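Local atomic coordinates of glutathione S-transferase (Bombyx mori, PDB entry 4E8H), a protein that probably works as a homodimeric glutathione transferase of the delta/epsilon type, conjugating the thiol of bound glutathione to electrophilic compounds. Residues B[10-15]-B[56-61]; B[50-55]-B[65-70]. All coordinates share one frame; numbering follows the deposited sequence.

Interaction 1: B[10-15]-B[56-61]. With GSH (glutathione), chain F.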
# COMPACT_ATOMS: atom_id res chain seq x y z
N TYR B 10 -8.20 10.00 15.43
CA TYR B 10 -8.90 11.08 14.74
C TYR B 10 -9.60 10.46 13.53
O TYR B 10 -8.95 9.83 12.70
CB TYR B 10 -7.92 12.19 14.34
CG TYR B 10 -7.28 12.86 15.54
CD1 TYR B 10 -7.81 14.03 16.09
CD2 TYR B 10 -6.15 12.31 16.15
CE1 TYR B 10 -7.23 14.63 17.20
CE2 TYR B 10 -5.57 12.90 17.26
CZ TYR B 10 -6.11 14.06 17.78
OH TYR B 10 -5.53 14.65 18.88
N TYR B 11 -10.92 10.62 13.46
CA TYR B 11 -11.74 9.80 12.57
C TYR B 11 -13.07 10.46 12.19
O TYR B 11 -13.41 11.53 12.69
CB TYR B 11 -12.04 8.46 13.26
CG TYR B 11 -13.30 8.47 14.10
CD1 TYR B 11 -14.34 7.57 13.84
CD2 TYR B 11 -13.48 9.40 15.13
CE1 TYR B 11 -15.52 7.59 14.60
CE2 TYR B 11 -14.65 9.43 15.89
CZ TYR B 11 -15.66 8.52 15.62
OH TYR B 11 -16.82 8.55 16.37
N LEU B 12 -13.81 9.79 11.31
CA LEU B 12 -15.25 10.01 11.12
C LEU B 12 -15.91 8.65 10.93
O LEU B 12 -15.35 7.79 10.26
CB LEU B 12 -15.53 10.90 9.91
CG LEU B 12 -15.21 12.40 10.00
CD1 LEU B 12 -15.35 13.04 8.62
CD2 LEU B 12 -16.09 13.11 11.02
N PRO B 13 -17.11 8.45 11.51
CA PRO B 13 -17.75 7.12 11.46
C PRO B 13 -17.90 6.46 10.07
O PRO B 13 -17.70 5.25 9.97
CB PRO B 13 -19.12 7.36 12.12
CG PRO B 13 -18.90 8.52 13.02
CD PRO B 13 -17.91 9.40 12.32
N PRO B 14 -18.24 7.23 9.01
CA PRO B 14 -18.43 6.55 7.72
C PRO B 14 -17.16 6.26 6.92
O PRO B 14 -17.20 5.49 5.96
CB PRO B 14 -19.35 7.51 6.94
CG PRO B 14 -19.38 8.80 7.70
CD PRO B 14 -18.49 8.69 8.90
N SER B 15 -16.04 6.87 7.31
CA SER B 15 -14.77 6.74 6.59
C SER B 15 -14.26 5.29 6.52
O SER B 15 -14.00 4.68 7.56
CB SER B 15 -13.72 7.65 7.23
OG SER B 15 -12.41 7.31 6.82
N HIS B 56 -2.64 15.83 6.58
CA HIS B 56 -4.01 16.15 7.00
C HIS B 56 -5.06 15.13 6.54
O HIS B 56 -6.04 15.47 5.87
CB HIS B 56 -4.40 17.59 6.61
CG HIS B 56 -4.20 17.90 5.16
ND1 HIS B 56 -5.10 17.55 4.18
CD2 HIS B 56 -3.18 18.54 4.52
CE1 HIS B 56 -4.66 17.94 3.00
NE2 HIS B 56 -3.50 18.55 3.18
N THR B 57 -4.83 13.88 6.91
CA THR B 57 -5.76 12.79 6.61
C THR B 57 -6.37 12.23 7.89
O THR B 57 -5.82 12.40 8.98
CB THR B 57 -5.06 11.62 5.88
OG1 THR B 57 -3.89 11.23 6.61
CG2 THR B 57 -4.67 12.02 4.45
N ILE B 58 -7.51 11.56 7.72
CA ILE B 58 -8.03 10.65 8.73
C ILE B 58 -8.08 9.25 8.10
O ILE B 58 -8.34 9.12 6.90
CB ILE B 58 -9.43 11.08 9.25
CG1 ILE B 58 -10.43 11.26 8.10
CG2 ILE B 58 -9.32 12.36 10.09
CD1 ILE B 58 -11.89 11.24 8.53
N PRO B 59 -7.82 8.19 8.90
CA PRO B 59 -7.52 8.19 10.33
C PRO B 59 -6.09 8.63 10.64
O PRO B 59 -5.17 8.38 9.85
CB PRO B 59 -7.70 6.72 10.71
CG PRO B 59 -7.35 5.97 9.48
CD PRO B 59 -7.81 6.83 8.33
N THR B 60 -5.93 9.30 11.77
CA THR B 60 -4.62 9.56 12.34
C THR B 60 -4.63 9.03 13.77
O THR B 60 -5.54 9.33 14.56
CB THR B 60 -4.24 11.06 12.28
OG1 THR B 60 -4.16 11.48 10.91
CG2 THR B 60 -2.90 11.32 12.95
N MET B 61 -3.64 8.20 14.08
CA MET B 61 -3.52 7.59 15.39
C MET B 61 -2.52 8.36 16.26
O MET B 61 -1.46 8.76 15.79
CB MET B 61 -3.07 6.13 15.25
CG MET B 61 -2.92 5.39 16.56
SD MET B 61 -1.75 4.03 16.47
CE MET B 61 -0.19 4.93 16.51
N1 GSH F . -4.76 5.79 2.26
CA1 GSH F . -5.30 6.48 3.42
C1 GSH F . -5.54 5.49 4.52
O11 GSH F . -5.69 4.27 4.26
O12 GSH F . -5.58 5.86 5.72
CB1 GSH F . -6.60 7.18 3.05
CG1 GSH F . -6.86 8.38 3.96
CD1 GSH F . -7.83 9.35 3.33
OE1 GSH F . -7.70 9.72 1.97
N2 GSH F . -8.80 9.84 4.11
CA2 GSH F . -9.73 10.86 3.64
C2 GSH F . -9.26 12.22 4.04
O2 GSH F . -8.53 12.36 5.25
CB2 GSH F . -11.11 10.60 4.24
SG2 GSH F . -11.84 9.04 3.67
N3 GSH F . -9.54 13.24 3.24
CA3 GSH F . -9.28 14.63 3.61
C3 GSH F . -7.91 15.09 3.17
O31 GSH F . -7.05 14.27 2.79
O32 GSH F . -7.61 16.31 3.18

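Interaction 2: B[50-55]-B[65-70]. With GSH (glutathione), chain F.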
# COMPACT_ATOMS: atom_id res chain seq x y z
N LEU B 50 -2.06 19.94 11.36
CA LEU B 50 -1.01 19.89 10.35
C LEU B 50 0.36 19.58 10.96
O LEU B 50 1.16 18.86 10.36
CB LEU B 50 -0.97 21.18 9.53
CG LEU B 50 -2.15 21.41 8.58
CD1 LEU B 50 -2.21 22.86 8.13
CD2 LEU B 50 -2.09 20.48 7.37
N LYS B 51 0.62 20.13 12.15
CA LYS B 51 1.82 19.80 12.92
C LYS B 51 1.87 18.30 13.24
O LYS B 51 2.91 17.66 13.08
CB LYS B 51 1.87 20.62 14.22
CG LYS B 51 3.06 20.29 15.13
CD LYS B 51 3.19 21.29 16.27
CE LYS B 51 4.43 21.01 17.10
NZ LYS B 51 4.64 22.03 18.17
N MET B 52 0.73 17.76 13.67
CA MET B 52 0.60 16.33 13.95
C MET B 52 0.73 15.49 12.68
O MET B 52 1.53 14.56 12.62
CB MET B 52 -0.73 16.06 14.67
CG MET B 52 -1.00 14.59 14.97
SD MET B 52 -2.54 14.29 15.86
CE MET B 52 -3.76 14.82 14.66
N ASN B 53 -0.06 15.84 11.66
CA ASN B 53 -0.08 15.10 10.40
C ASN B 53 -0.09 16.08 9.22
O ASN B 53 -1.15 16.62 8.88
CB ASN B 53 -1.30 14.17 10.36
CG ASN B 53 -1.43 13.38 9.05
OD1 ASN B 53 -0.64 13.54 8.12
ND2 ASN B 53 -2.45 12.53 8.98
N PRO B 54 1.09 16.33 8.62
CA PRO B 54 1.19 17.28 7.50
C PRO B 54 0.35 16.90 6.28
O PRO B 54 0.02 17.76 5.46
CB PRO B 54 2.68 17.29 7.16
CG PRO B 54 3.24 16.06 7.79
CD PRO B 54 2.42 15.82 9.01
N GLN B 55 0.01 15.61 6.17
CA GLN B 55 -0.84 15.14 5.07
C GLN B 55 -2.33 15.38 5.36
O GLN B 55 -3.17 15.17 4.48
CB GLN B 55 -0.56 13.65 4.78
CG GLN B 55 -0.78 13.26 3.33
CD GLN B 55 -0.39 11.82 3.02
OE1 GLN B 55 0.45 11.22 3.70
NE2 GLN B 55 -0.98 11.26 1.97
N GLY B 65 1.60 9.90 22.26
CA GLY B 65 2.67 10.73 21.71
C GLY B 65 3.21 10.25 20.37
O GLY B 65 3.77 11.04 19.60
N PHE B 66 3.05 8.96 20.09
CA PHE B 66 3.47 8.40 18.80
C PHE B 66 2.35 8.57 17.77
O PHE B 66 1.26 8.02 17.93
CB PHE B 66 3.88 6.93 18.94
CG PHE B 66 4.25 6.26 17.64
CD1 PHE B 66 5.34 6.71 16.89
CD2 PHE B 66 3.52 5.18 17.17
CE1 PHE B 66 5.69 6.09 15.69
CE2 PHE B 66 3.86 4.55 15.97
CZ PHE B 66 4.94 5.01 15.23
N ILE B 67 2.65 9.34 16.73
CA ILE B 67 1.69 9.65 15.68
C ILE B 67 1.88 8.74 14.47
O ILE B 67 3.01 8.50 14.04
CB ILE B 67 1.80 11.14 15.21
CG1 ILE B 67 1.88 12.10 16.41
CG2 ILE B 67 0.66 11.50 14.26
CD1 ILE B 67 0.66 12.12 17.33
N LEU B 68 0.77 8.24 13.93
CA LEU B 68 0.80 7.43 12.71
C LEU B 68 -0.48 7.65 11.89
O LEU B 68 -1.57 7.77 12.45
CB LEU B 68 0.95 5.95 13.07
CG LEU B 68 1.17 4.90 11.98
CD1 LEU B 68 2.52 5.07 11.28
CD2 LEU B 68 1.07 3.51 12.59
N TRP B 69 -0.32 7.71 10.57
CA TRP B 69 -1.47 7.68 9.67
C TRP B 69 -1.27 6.60 8.59
O TRP B 69 -0.27 5.88 8.61
CB TRP B 69 -1.79 9.08 9.10
CG TRP B 69 -0.68 9.71 8.33
CD1 TRP B 69 -0.52 9.70 6.98
CD2 TRP B 69 0.42 10.46 8.86
NE1 TRP B 69 0.61 10.39 6.63
CE2 TRP B 69 1.22 10.86 7.77
CE3 TRP B 69 0.82 10.82 10.16
CZ2 TRP B 69 2.39 11.61 7.92
CZ3 TRP B 69 1.99 11.56 10.32
CH2 TRP B 69 2.76 11.95 9.20
N GLU B 70 -2.23 6.50 7.66
CA GLU B 70 -2.40 5.34 6.77
C GLU B 70 -3.00 4.17 7.54
O GLU B 70 -2.34 3.56 8.39
CB GLU B 70 -1.10 4.92 6.05
CG GLU B 70 -0.62 5.89 4.98
CD GLU B 70 -1.48 5.92 3.72
OE1 GLU B 70 -2.33 5.02 3.53
OE2 GLU B 70 -1.28 6.85 2.91
N1 GSH F . -4.76 5.79 2.26
CA1 GSH F . -5.30 6.48 3.42
C1 GSH F . -5.54 5.49 4.52
O11 GSH F . -5.69 4.27 4.26
O12 GSH F . -5.58 5.86 5.72
CB1 GSH F . -6.60 7.18 3.05
CG1 GSH F . -6.86 8.38 3.96
CD1 GSH F . -7.83 9.35 3.33
OE1 GSH F . -7.70 9.72 1.97
N2 GSH F . -8.80 9.84 4.11
CA2 GSH F . -9.73 10.86 3.64
C2 GSH F . -9.26 12.22 4.04
O2 GSH F . -8.53 12.36 5.25
CB2 GSH F . -11.11 10.60 4.24
SG2 GSH F . -11.84 9.04 3.67
N3 GSH F . -9.54 13.24 3.24
CA3 GSH F . -9.28 14.63 3.61
C3 GSH F . -7.91 15.09 3.17
O31 GSH F . -7.05 14.27 2.79
O32 GSH F . -7.61 16.31 3.18
O HOH W 1 0.76 8.53 3.68

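Interaction 1: B[10-15]-B[56-61]
The carbonyl O of Y10 is gripped by two groups of segment 56-61: T60 N donates to it at 3.2 Å, approaching in the carbonyl plane on a lone pair, and a CA-H...O contact comes from P59 CA at the same 3.2 Å. The reciprocal bond, from Y10 N to T60 O, is shorter at 2.9 Å and nearly straight (165°), making Y10 and T60 a hydrogen-bonded antiparallel pair. With CG beside its own backbone N (chi1 -63°), the Y10 ring turns an edge to T60 O, which lies near the ring plane, 3.4 Å from CD2.

Beyond the pair segment 56-61 turns through the cis peptide bond before P59, the cis-proline signature of the thioredoxin fold. Here I58 spreads its two branches: CG2 lies against the Y10 carbonyl, while CD1 reaches the L12 side chain, 3.8 Å from L12 CG, and S15 CB. T60 OG1 donates to T57 O at 2.7 Å, and Y49 of helix 47-52 also bonds that carbonyl.

Glutathione pairs with the backbone of I58: I58 N donates to GSH O2 at 2.8 Å and I58 O accepts from GSH N2 at 2.9 Å, so both bonds hold the cysteinyl unit. H56 ND1 adds a bond to the glycyl carboxylate atom O32. Such main-chain pairing would fix the cysteinyl part largely independently of side-chain identity, leaving SG2 on the S15 side of the pocket.

Interaction 2: B[50-55]-B[65-70]
W69 belongs to segment 65-70, on one outer strand of the thioredoxin-like sheet, and its indole packs against the turn N53 to Q55 that follows helix 47-52. The N53 amide is stacked on one face of the ring, the planes 19° apart; OD1 lies 3.2 Å above the ring plane, over its centre, and ND2 is 3.4 Å from W69 CG. OD1 also accepts from Q55 N at 2.9 Å, closing an Asx turn, while ND2 bonds T60 OG1 and T57 OG1, so the amide is pinned at both ends and its rotation is set.

At the edge of the indole, NE1 donates to Q55 OE1 at 3.0 Å; this amide stands almost upright to the ring (86°), and the donor lies above the carbonyl plane. W69 reaches both partners because its CG sits between the backbone N and the carbonyl carbon (chi1 59°). With an alanine here, the N53 amide would probably lose the flat surface it lies on, Q55 OE1 its indole donor, and a gap would open beside the turn.

Farther back along this edge strand, I67 meets the last helical residue: I67 CG2 is 3.6 Å from M52 CG, the two side chains crossing at about a right angle. P54 CD touches the indole at CH2. The second subunit packs here too, its Q101 on W69 and its T109 on Q55.

Toward the glutathione site, a water donates to Q55 OE1 at 2.7 Å and to E70 OE2 at 2.8 Å, making Q55 a second-shell partner of E70. The other carboxylate oxygen, E70 OE1, accepts from GSH N1 at 2.8 Å, holding the amino group of the gamma-glutamyl end.

Interactions 1 and 2 lie with their centres 11 Å apart in the N-terminal, thioredoxin-like domain, and their segments alternate along the chain: 10-15, 50-55, 56-61, 65-70. Strand 60-63 joins them, pairing with strand 7-11 on one side and with strand 66-69 on the other. M61 N and L68 O link the strands by a probable hydrogen bond, while Y10 packs on M52 of helix 47-52, which covers this part of the sheet. Both contacts bind glutathione at different places: interaction 1 hydrogen-bonds its cysteinyl and glycyl parts, interaction 2 its gamma-glutamyl amino group, so together they position the bound tripeptide along most of its length.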